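Local structure of putative Lipoprotein (Shewanella oneidensis, 3U24) at residues Gly54-Pro59 with Glu150-Tyr155; Glu244-Lys249 with Met258-Leu263; Ala251-Ala256 with Ser517-Thr522. The protein is of unknown function but binds zinc and calcium ions and is probably related to metallopeptidases. All coordinates share one frame; numbering follows the deposited sequence.

Contact 1. Residues Gly54-Pro59 with Glu150-Tyr155; sequences GYLEIP and ENIPAY. With EDO (1,2-ethanediol), chain Y.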
loop_
_atom_site.group_PDB
_atom_site.type_symbol
_atom_site.label_atom_id
_atom_site.label_comp_id
_atom_site.label_asym_id
_atom_site.label_seq_id
_atom_site.Cartn_x
_atom_site.Cartn_y
_atom_site.Cartn_z
ATOM N N GLY A 54 -10.018 -19.064 16.677
ATOM C CA GLY A 54 -11.338 -19.649 16.683
ATOM C C GLY A 54 -12.510 -18.705 16.892
ATOM O O GLY A 54 -13.663 -19.139 16.862
ATOM N N TYR A 55 -12.222 -17.428 17.107
ATOM C CA TYR A 55 -13.233 -16.444 17.460
ATOM C C TYR A 55 -13.476 -15.535 16.286
ATOM O O TYR A 55 -12.588 -14.813 15.869
ATOM C CB TYR A 55 -12.738 -15.598 18.627
ATOM C CG TYR A 55 -13.780 -14.631 19.111
ATOM C CD1 TYR A 55 -14.810 -15.070 19.923
ATOM C CD2 TYR A 55 -13.770 -13.293 18.721
ATOM C CE1 TYR A 55 -15.799 -14.206 20.363
ATOM C CE2 TYR A 55 -14.757 -12.410 19.157
ATOM C CZ TYR A 55 -15.764 -12.886 19.978
ATOM O OH TYR A 55 -16.754 -12.075 20.427
ATOM N N LEU A 56 -14.676 -15.574 15.731
ATOM C CA LEU A 56 -15.054 -14.686 14.640
ATOM C C LEU A 56 -15.832 -13.539 15.236
ATOM O O LEU A 56 -16.898 -13.754 15.781
ATOM C CB LEU A 56 -15.933 -15.420 13.637
ATOM C CG LEU A 56 -16.461 -14.656 12.431
ATOM C CD1 LEU A 56 -15.334 -14.172 11.542
ATOM C CD2 LEU A 56 -17.451 -15.531 11.668
ATOM N N GLU A 57 -15.303 -12.325 15.123
ATOM C CA GLU A 57 -16.014 -11.141 15.628
ATOM C C GLU A 57 -17.246 -10.904 14.779
ATOM O O GLU A 57 -17.183 -11.016 13.568
ATOM C CB GLU A 57 -15.132 -9.886 15.594
ATOM C CG GLU A 57 -13.793 -10.055 16.318
ATOM C CD GLU A 57 -12.609 -10.337 15.366
ATOM O OE1 GLU A 57 -12.760 -11.151 14.414
ATOM O OE2 GLU A 57 -11.523 -9.749 15.570
ATOM N N ILE A 58 -18.376 -10.651 15.417
ATOM C CA ILE A 58 -19.610 -10.349 14.711
ATOM C C ILE A 58 -19.647 -8.830 14.601
ATOM O O ILE A 58 -19.578 -8.114 15.614
ATOM C CB ILE A 58 -20.838 -10.898 15.444
ATOM C CG1 ILE A 58 -20.773 -12.433 15.491
ATOM C CG2 ILE A 58 -22.138 -10.482 14.732
ATOM C CD1 ILE A 58 -21.459 -13.053 16.695
ATOM N N PRO A 59 -19.701 -8.313 13.377
ATOM C CA PRO A 59 -19.581 -6.855 13.220
ATOM C C PRO A 59 -20.943 -6.197 13.373
ATOM O O PRO A 59 -21.503 -5.719 12.426
ATOM C CB PRO A 59 -19.032 -6.721 11.805
ATOM C CG PRO A 59 -19.631 -7.897 11.081
ATOM C CD PRO A 59 -19.887 -8.991 12.088
ATOM N N GLU A 150 -18.632 -21.382 13.543
ATOM C CA GLU A 150 -19.839 -21.347 14.392
ATOM C C GLU A 150 -20.713 -20.183 14.039
ATOM O O GLU A 150 -21.883 -20.375 13.726
ATOM C CB GLU A 150 -19.515 -21.204 15.886
ATOM C CG GLU A 150 -19.357 -22.510 16.674
ATOM C CD GLU A 150 -18.775 -22.323 18.100
ATOM O OE1 GLU A 150 -17.529 -22.045 18.232
ATOM O OE2 GLU A 150 -19.571 -22.487 19.076
ATOM N N ASN A 151 -20.127 -18.992 14.047
ATOM C CA ASN A 151 -20.880 -17.740 13.860
ATOM C C ASN A 151 -20.929 -17.122 12.462
ATOM O O ASN A 151 -21.299 -15.970 12.314
ATOM C CB ASN A 151 -20.445 -16.722 14.930
ATOM C CG ASN A 151 -20.915 -17.162 16.316
ATOM O OD1 ASN A 151 -22.055 -17.635 16.450
ATOM N ND2 ASN A 151 -20.036 -17.144 17.295
ATOM N N ILE A 152 -20.664 -17.908 11.445
ATOM C CA ILE A 152 -20.783 -17.392 10.097
ATOM C C ILE A 152 -22.195 -16.880 9.758
ATOM O O ILE A 152 -22.309 -15.828 9.131
ATOM C CB ILE A 152 -20.251 -18.384 9.021
ATOM C CG1 ILE A 152 -18.722 -18.428 9.104
ATOM C CG2 ILE A 152 -20.726 -18.000 7.616
ATOM C CD1 ILE A 152 -18.031 -19.492 8.277
ATOM N N PRO A 153 -23.263 -17.621 10.133
ATOM C CA PRO A 153 -24.621 -17.069 9.825
ATOM C C PRO A 153 -24.832 -15.740 10.508
ATOM O O PRO A 153 -25.364 -14.788 9.920
ATOM C CB PRO A 153 -25.559 -18.125 10.398
ATOM C CG PRO A 153 -24.800 -19.403 10.142
ATOM C CD PRO A 153 -23.345 -19.055 10.448
ATOM N N ALA A 154 -24.385 -15.666 11.751
ATOM C CA ALA A 154 -24.555 -14.414 12.537
ATOM C C ALA A 154 -23.793 -13.244 11.937
ATOM O O ALA A 154 -24.240 -12.127 11.962
ATOM C CB ALA A 154 -24.117 -14.613 13.973
ATOM N N TYR A 155 -22.597 -13.534 11.446
ATOM C CA TYR A 155 -21.742 -12.538 10.824
ATOM C C TYR A 155 -22.482 -11.904 9.660
ATOM O O TYR A 155 -22.514 -10.727 9.571
ATOM C CB TYR A 155 -20.450 -13.206 10.335
ATOM C CG TYR A 155 -19.488 -12.289 9.649
ATOM C CD1 TYR A 155 -19.631 -11.989 8.305
ATOM C CD2 TYR A 155 -18.449 -11.707 10.342
ATOM C CE1 TYR A 155 -18.732 -11.126 7.658
ATOM C CE2 TYR A 155 -17.531 -10.825 9.715
ATOM C CZ TYR A 155 -17.680 -10.545 8.374
ATOM O OH TYR A 155 -16.790 -9.696 7.734
HETATM C C1 EDO Y . -24.429 -19.450 16.001
HETATM O O1 EDO Y . -23.841 -20.478 15.179
HETATM C C2 EDO Y . -24.863 -18.161 15.270
HETATM O O2 EDO Y . -24.490 -18.086 13.871
#
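L56, I58 and P59, in the loop between helices 41-47 and 61-79, make an apolar contact with the start of helix 152-162, far from the centre of the chain. The main partner is Y155, whose ring takes P59 over one face: the proline CG stands 4.2 Å from the ring centroid, displaced toward the rim, a CH-pi contact that suits a compact, rigid pyrrolidine offering C-H groups to the ring. P59 CD is the closer of the two proline carbons, 3.5 Å from Y155 CD2. In the ring plane E57 O meets the edge, 3.5 Å from Y155 CD2. With chi1 at 179° and chi2 at 63°, L56 turns CD2 against Y155 CB at 4.0 Å and I152 CG1 at 4.1 Å. I58 meets the helix farther from the ring, its CD1 4.1 Å from A154 CB, where a small methyl leaves room for the branched chain. Y155 OH turns away to the backbone N of N122. Because shape and aliphatic surface do the work between these segments, the contact probably rests mainly on burial of apolar surface, with the proline stiffening what is offered to the ring, while E57 ties the loop to T42 and S40.

Contact 2. Residues Glu244-Lys249 with Met258-Leu263; sequences ELYEQK and MTAKQL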
loop_
_atom_site.group_PDB
_atom_site.type_symbol
_atom_site.label_atom_id
_atom_site.label_comp_id
_atom_site.label_asym_id
_atom_site.label_seq_id
_atom_site.Cartn_x
_atom_site.Cartn_y
_atom_site.Cartn_z
ATOM N N GLU A 244 -15.082 17.076 2.796
ATOM C CA GLU A 244 -14.938 17.022 4.239
ATOM C C GLU A 244 -14.346 15.673 4.676
ATOM O O GLU A 244 -13.394 15.643 5.454
ATOM C CB GLU A 244 -16.244 17.309 4.989
ATOM C CG GLU A 244 -16.010 17.441 6.516
ATOM C CD GLU A 244 -17.172 18.011 7.349
ATOM O OE1 GLU A 244 -18.364 17.733 7.037
ATOM O OE2 GLU A 244 -16.889 18.727 8.363
ATOM N N LEU A 245 -14.925 14.576 4.205
ATOM C CA LEU A 245 -14.438 13.241 4.546
ATOM C C LEU A 245 -13.041 12.969 3.969
ATOM O O LEU A 245 -12.234 12.285 4.600
ATOM C CB LEU A 245 -15.428 12.158 4.135
ATOM C CG LEU A 245 -16.771 12.152 4.879
ATOM C CD1 LEU A 245 -17.727 11.135 4.246
ATOM C CD2 LEU A 245 -16.597 11.866 6.370
ATOM N N TYR A 246 -12.757 13.552 2.806
ATOM C CA TYR A 246 -11.519 13.268 2.109
ATOM C C TYR A 246 -10.377 13.889 2.884
ATOM O O TYR A 246 -9.405 13.209 3.189
ATOM C CB TYR A 246 -11.554 13.763 0.669
ATOM C CG TYR A 246 -10.400 13.260 -0.173
ATOM C CD1 TYR A 246 -9.199 13.941 -0.184
ATOM C CD2 TYR A 246 -10.525 12.137 -0.960
ATOM C CE1 TYR A 246 -8.130 13.527 -0.940
ATOM C CE2 TYR A 246 -9.472 11.690 -1.722
ATOM C CZ TYR A 246 -8.257 12.409 -1.707
ATOM O OH TYR A 246 -7.169 12.022 -2.457
ATOM N N GLU A 247 -10.519 15.148 3.258
ATOM C CA GLU A 247 -9.522 15.802 4.086
ATOM C C GLU A 247 -9.303 15.101 5.430
ATOM O O GLU A 247 -8.155 14.961 5.870
ATOM C CB GLU A 247 -9.897 17.246 4.339
ATOM C CG GLU A 247 -9.832 18.149 3.097
ATOM C CD GLU A 247 -8.404 18.483 2.674
ATOM O OE1 GLU A 247 -7.422 18.019 3.327
ATOM O OE2 GLU A 247 -8.241 19.190 1.656
ATOM N N GLN A 248 -10.379 14.666 6.093
ATOM C CA GLN A 248 -10.225 13.997 7.380
ATOM C C GLN A 248 -9.495 12.672 7.120
ATOM O O GLN A 248 -8.546 12.339 7.851
ATOM C CB GLN A 248 -11.570 13.785 8.137
ATOM C CG GLN A 248 -12.234 15.060 8.658
ATOM C CD GLN A 248 -13.746 14.981 9.101
ATOM O OE1 GLN A 248 -14.513 14.085 8.724
ATOM N NE2 GLN A 248 -14.168 15.984 9.872
ATOM N N LYS A 249 -9.893 11.916 6.087
ATOM C CA LYS A 249 -9.234 10.627 5.812
ATOM C C LYS A 249 -7.750 10.813 5.464
ATOM O O LYS A 249 -6.902 10.036 5.887
ATOM C CB LYS A 249 -9.937 9.855 4.692
ATOM C CG LYS A 249 -9.451 8.411 4.498
ATOM C CD LYS A 249 -10.432 7.624 3.599
ATOM C CE LYS A 249 -10.254 6.105 3.610
ATOM N NZ LYS A 249 -8.941 5.672 3.124
HETATM N N MSE A 258 0.411 18.999 5.355
HETATM C CA MSE A 258 -0.409 19.927 4.558
HETATM C C MSE A 258 -1.790 19.286 4.331
HETATM O O MSE A 258 -1.989 18.093 4.663
HETATM C CB MSE A 258 0.288 20.224 3.238
HETATM C CG MSE A 258 0.354 19.036 2.300
HETATM SE SE MSE A 258 1.419 19.318 0.643
HETATM C CE MSE A 258 3.170 18.527 1.100
ATOM N N THR A 259 -2.744 20.059 3.818
ATOM C CA THR A 259 -4.057 19.484 3.449
ATOM C C THR A 259 -3.981 18.790 2.085
ATOM O O THR A 259 -3.011 18.962 1.330
ATOM C CB THR A 259 -5.144 20.561 3.334
ATOM O OG1 THR A 259 -4.807 21.401 2.235
ATOM C CG2 THR A 259 -5.270 21.392 4.628
ATOM N N ALA A 260 -5.055 18.080 1.732
ATOM C CA ALA A 260 -5.126 17.367 0.451
ATOM C C ALA A 260 -5.216 18.406 -0.655
ATOM O O ALA A 260 -4.602 18.256 -1.690
ATOM C CB ALA A 260 -6.324 16.412 0.414
ATOM N N LYS A 261 -5.943 19.492 -0.394
ATOM C CA LYS A 261 -6.081 20.569 -1.364
ATOM C C LYS A 261 -4.698 21.145 -1.640
ATOM O O LYS A 261 -4.323 21.382 -2.753
ATOM C CB LYS A 261 -7.000 21.656 -0.807
ATOM C CG LYS A 261 -7.258 22.819 -1.764
ATOM C CD LYS A 261 -8.322 23.733 -1.195
ATOM C CE LYS A 261 -8.915 24.627 -2.275
ATOM N NZ LYS A 261 -9.629 25.758 -1.623
ATOM N N GLN A 262 -3.919 21.349 -0.593
ATOM C CA GLN A 262 -2.573 21.850 -0.827
ATOM C C GLN A 262 -1.734 20.899 -1.671
ATOM O O GLN A 262 -0.997 21.328 -2.568
ATOM C CB GLN A 262 -1.860 22.135 0.500
ATOM C CG GLN A 262 -2.229 23.441 1.158
ATOM C CD GLN A 262 -1.557 23.514 2.516
ATOM O OE1 GLN A 262 -1.867 22.732 3.421
ATOM N NE2 GLN A 262 -0.597 24.423 2.653
ATOM N N LEU A 263 -1.815 19.612 -1.390
ATOM C CA LEU A 263 -1.028 18.646 -2.179
ATOM C C LEU A 263 -1.475 18.646 -3.671
ATOM O O LEU A 263 -0.657 18.550 -4.583
ATOM C CB LEU A 263 -1.189 17.246 -1.628
ATOM C CG LEU A 263 -0.279 16.170 -2.265
ATOM C CD1 LEU A 263 1.183 16.346 -1.843
ATOM C CD2 LEU A 263 -0.793 14.805 -1.930
#
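E247 of helix 243-254 grips the first turn of helix 260-289 with both carboxylate oxygens. E247 OE1 accepts from A260 N at 2.9 Å, an almost straight bond (172°), and E247 OE2 accepts from K261 N at 3.1 Å along a more bent path. Each oxygen is met on its syn side, with the donor lying only a little out of the carboxylate plane, so the group is fixed in rotation as well as position. The side chain gets there by folding: CG sits beside the backbone N (chi1 -68°) and the chain bends again at chi2 (-74°), which brings the carboxylate round to the neighbouring helix. A260 suits the spot because its methyl is small enough to lie beneath the carboxylate, with A260 CB 3.5 Å from E247 OE1, and also to meet the edge of the Y246 ring, A260 CB being 3.7 Å from Y246 CE1. The hydroxyl of Y246 is bound by D479. T259 holds the helix start from within: T259 OG1, in the crowded position between N and carbonyl carbon, accepts from Q262 N at 3.0 Å, and T259 N gives its hydrogen to Q262 OE1 at 2.8 Å, completing a capping box. Two sets of acceptors thus divide the amides of this N-terminus between them, and the negative charge of E247 would probably be favoured by the helix dipole that it faces.

Contact 3. Residues Ala251-Ala256 with Ser517-Thr522; sequences AFDIQA and SQVQLT. With ACY (acetic acid), chain Q.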
loop_
_atom_site.group_PDB
_atom_site.type_symbol
_atom_site.label_atom_id
_atom_site.label_comp_id
_atom_site.label_asym_id
_atom_site.label_seq_id
_atom_site.Cartn_x
_atom_site.Cartn_y
_atom_site.Cartn_z
ATOM N N ALA A 251 -5.868 13.295 6.441
ATOM C CA ALA A 251 -5.103 13.583 7.678
ATOM C C ALA A 251 -4.800 12.305 8.472
ATOM O O ALA A 251 -3.666 12.129 8.899
ATOM C CB ALA A 251 -5.796 14.614 8.549
ATOM N N PHE A 252 -5.769 11.385 8.620
ATOM C CA PHE A 252 -5.555 10.179 9.423
ATOM C C PHE A 252 -4.631 9.156 8.746
ATOM O O PHE A 252 -3.752 8.583 9.408
ATOM C CB PHE A 252 -6.877 9.446 9.780
ATOM C CG PHE A 252 -7.713 10.135 10.814
ATOM C CD1 PHE A 252 -7.156 10.541 12.029
ATOM C CD2 PHE A 252 -9.063 10.344 10.602
ATOM C CE1 PHE A 252 -7.919 11.159 12.984
ATOM C CE2 PHE A 252 -9.849 10.967 11.559
ATOM C CZ PHE A 252 -9.267 11.388 12.750
ATOM N N ASP A 253 -4.803 8.941 7.443
ATOM C CA ASP A 253 -4.045 7.923 6.723
ATOM C C ASP A 253 -2.626 8.392 6.402
ATOM O O ASP A 253 -1.676 7.627 6.563
ATOM C CB ASP A 253 -4.732 7.570 5.385
ATOM C CG ASP A 253 -6.043 6.805 5.553
ATOM O OD1 ASP A 253 -6.395 6.448 6.704
ATOM O OD2 ASP A 253 -6.714 6.523 4.509
ATOM N N ILE A 254 -2.474 9.625 5.896
ATOM C CA ILE A 254 -1.179 10.099 5.377
ATOM C C ILE A 254 -0.383 10.850 6.451
ATOM O O ILE A 254 0.819 10.723 6.555
ATOM C CB ILE A 254 -1.436 11.028 4.196
ATOM C CG1 ILE A 254 -2.248 10.303 3.103
ATOM C CG2 ILE A 254 -0.148 11.574 3.600
ATOM C CD1 ILE A 254 -1.605 9.066 2.480
ATOM N N GLN A 255 -1.085 11.606 7.278
ATOM C CA GLN A 255 -0.486 12.392 8.325
ATOM C C GLN A 255 0.531 13.350 7.764
ATOM O O GLN A 255 1.584 13.574 8.340
ATOM C CB GLN A 255 0.107 11.507 9.436
ATOM C CG GLN A 255 -0.900 10.661 10.177
ATOM C CD GLN A 255 -0.295 9.935 11.365
ATOM O OE1 GLN A 255 -0.005 8.721 11.287
ATOM N NE2 GLN A 255 -0.125 10.637 12.455
ATOM N N ALA A 256 0.186 13.933 6.641
ATOM C CA ALA A 256 1.001 14.949 5.988
ATOM C C ALA A 256 0.937 16.236 6.792
ATOM O O ALA A 256 -0.000 16.489 7.594
ATOM C CB ALA A 256 0.471 15.230 4.586
ATOM N N SER A 517 -11.339 2.833 -3.677
ATOM C CA SER A 517 -10.523 3.295 -2.562
ATOM C C SER A 517 -10.369 4.819 -2.641
ATOM O O SER A 517 -10.621 5.447 -3.688
ATOM C CB SER A 517 -9.147 2.641 -2.627
ATOM O OG SER A 517 -8.423 3.157 -3.733
ATOM N N GLN A 518 -9.980 5.399 -1.521
ATOM C CA GLN A 518 -9.792 6.833 -1.379
ATOM C C GLN A 518 -8.477 7.071 -0.622
ATOM O O GLN A 518 -8.120 6.249 0.258
ATOM C CB GLN A 518 -10.944 7.438 -0.574
ATOM C CG GLN A 518 -12.311 6.916 -0.964
ATOM C CD GLN A 518 -12.633 5.637 -0.249
ATOM O OE1 GLN A 518 -12.176 5.431 0.849
ATOM N NE2 GLN A 518 -13.396 4.770 -0.878
ATOM N N VAL A 519 -7.765 8.146 -1.007
ATOM C CA VAL A 519 -6.577 8.656 -0.315
ATOM C C VAL A 519 -5.303 7.837 -0.561
ATOM O O VAL A 519 -4.223 8.393 -0.825
ATOM C CB VAL A 519 -6.877 8.882 1.193
ATOM C CG1 VAL A 519 -5.625 9.167 1.965
ATOM C CG2 VAL A 519 -7.849 10.054 1.350
ATOM N N GLN A 520 -5.399 6.516 -0.541
ATOM C CA GLN A 520 -4.192 5.681 -0.691
ATOM C C GLN A 520 -3.347 6.067 -1.923
ATOM O O GLN A 520 -2.112 6.042 -1.882
ATOM C CB GLN A 520 -4.568 4.186 -0.654
ATOM C CG GLN A 520 -3.380 3.211 -0.608
ATOM C CD GLN A 520 -2.633 3.121 -1.943
ATOM O OE1 GLN A 520 -3.226 3.292 -3.010
ATOM N NE2 GLN A 520 -1.308 2.913 -1.874
ATOM N N LEU A 521 -4.013 6.471 -2.999
ATOM C CA LEU A 521 -3.331 6.820 -4.271
ATOM C C LEU A 521 -2.477 8.060 -4.136
ATOM O O LEU A 521 -1.516 8.188 -4.876
ATOM C CB LEU A 521 -4.314 6.993 -5.440
ATOM C CG LEU A 521 -4.598 5.680 -6.171
ATOM C CD1 LEU A 521 -5.833 5.830 -7.064
ATOM C CD2 LEU A 521 -3.373 5.238 -6.972
ATOM N N THR A 522 -2.807 8.963 -3.216
ATOM C CA THR A 522 -1.966 10.149 -2.982
ATOM C C THR A 522 -0.664 9.869 -2.186
ATOM O O THR A 522 0.218 10.720 -2.116
ATOM C CB THR A 522 -2.732 11.267 -2.230
ATOM O OG1 THR A 522 -2.931 10.860 -0.870
ATOM C CG2 THR A 522 -4.099 11.554 -2.884
HETATM C C ACY Q . -13.386 2.171 1.635
HETATM O O ACY Q . -13.577 1.865 0.428
HETATM O OXT ACY Q . -12.507 3.005 2.014
HETATM C CH3 ACY Q . -14.194 1.478 2.680
#
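I254 and V519 meet through their side chains, which run past each other in opposite directions, I254 CG1 lying 3.7 Å from V519 CG1. The same methyl, V519 CG1, lies 3.8 Å from D253 OD2, while I254 CD1 reaches T522 OG1 at 4.0 Å. V519 offers this branch because its CG1 stands anti to the backbone N (chi1 170°), and its methyls give apolar surface to I254 despite a backbone unusual for a beta-branched residue (phi 76°). Behind this shell, V519 O receives both T522 N and T522 OG1, each at 2.8 Å; the hydroxyl arrives in the carbonyl plane, on a lone pair. This double grip folds 519-522 into a tight turn, and D479 takes V519 N. D253 is held by a salt bridge to K249, which is also hydrogen-bonded to Q518 O. The side chain of Q518, bent at chi2 and packed near F111 and H483, leads away from helix 243-254 and donates from NE2 to O of an acetic acid molecule, probably from the crystallisation liquor, at 3.2 Å, nearly straight (166°). Replacing Q518 by an alanine would probably leave that oxygen without its amide donor and open a gap beside F111 and H483. The whole is a helix C-terminus packed on the turn joining helices 504-516 and 523-542, inside a mostly helical DUF885 fold, with the I254 side chain about 13 Å from a zinc ion.

Contacts 2 and 3 form one continuous region: their centres lie about 8 Å apart, and both use helix 243-254, one near its start and the other at its end. Y246 joins them, its CE2 3.8 Å from V519 CG2, and K249 and D479 are partners common to both. Contact 1 stands apart, its centre about 36 Å from that of contact 2 and about 30 Å from that of contact 3. Of the three, contact 3 lies nearest the middle of the chain, with the I254 side chain about 9 Å from that of E439, which binds zinc together with H408 and H414. Contact 1 has a calcium ion about 5 Å from the I58 side chain.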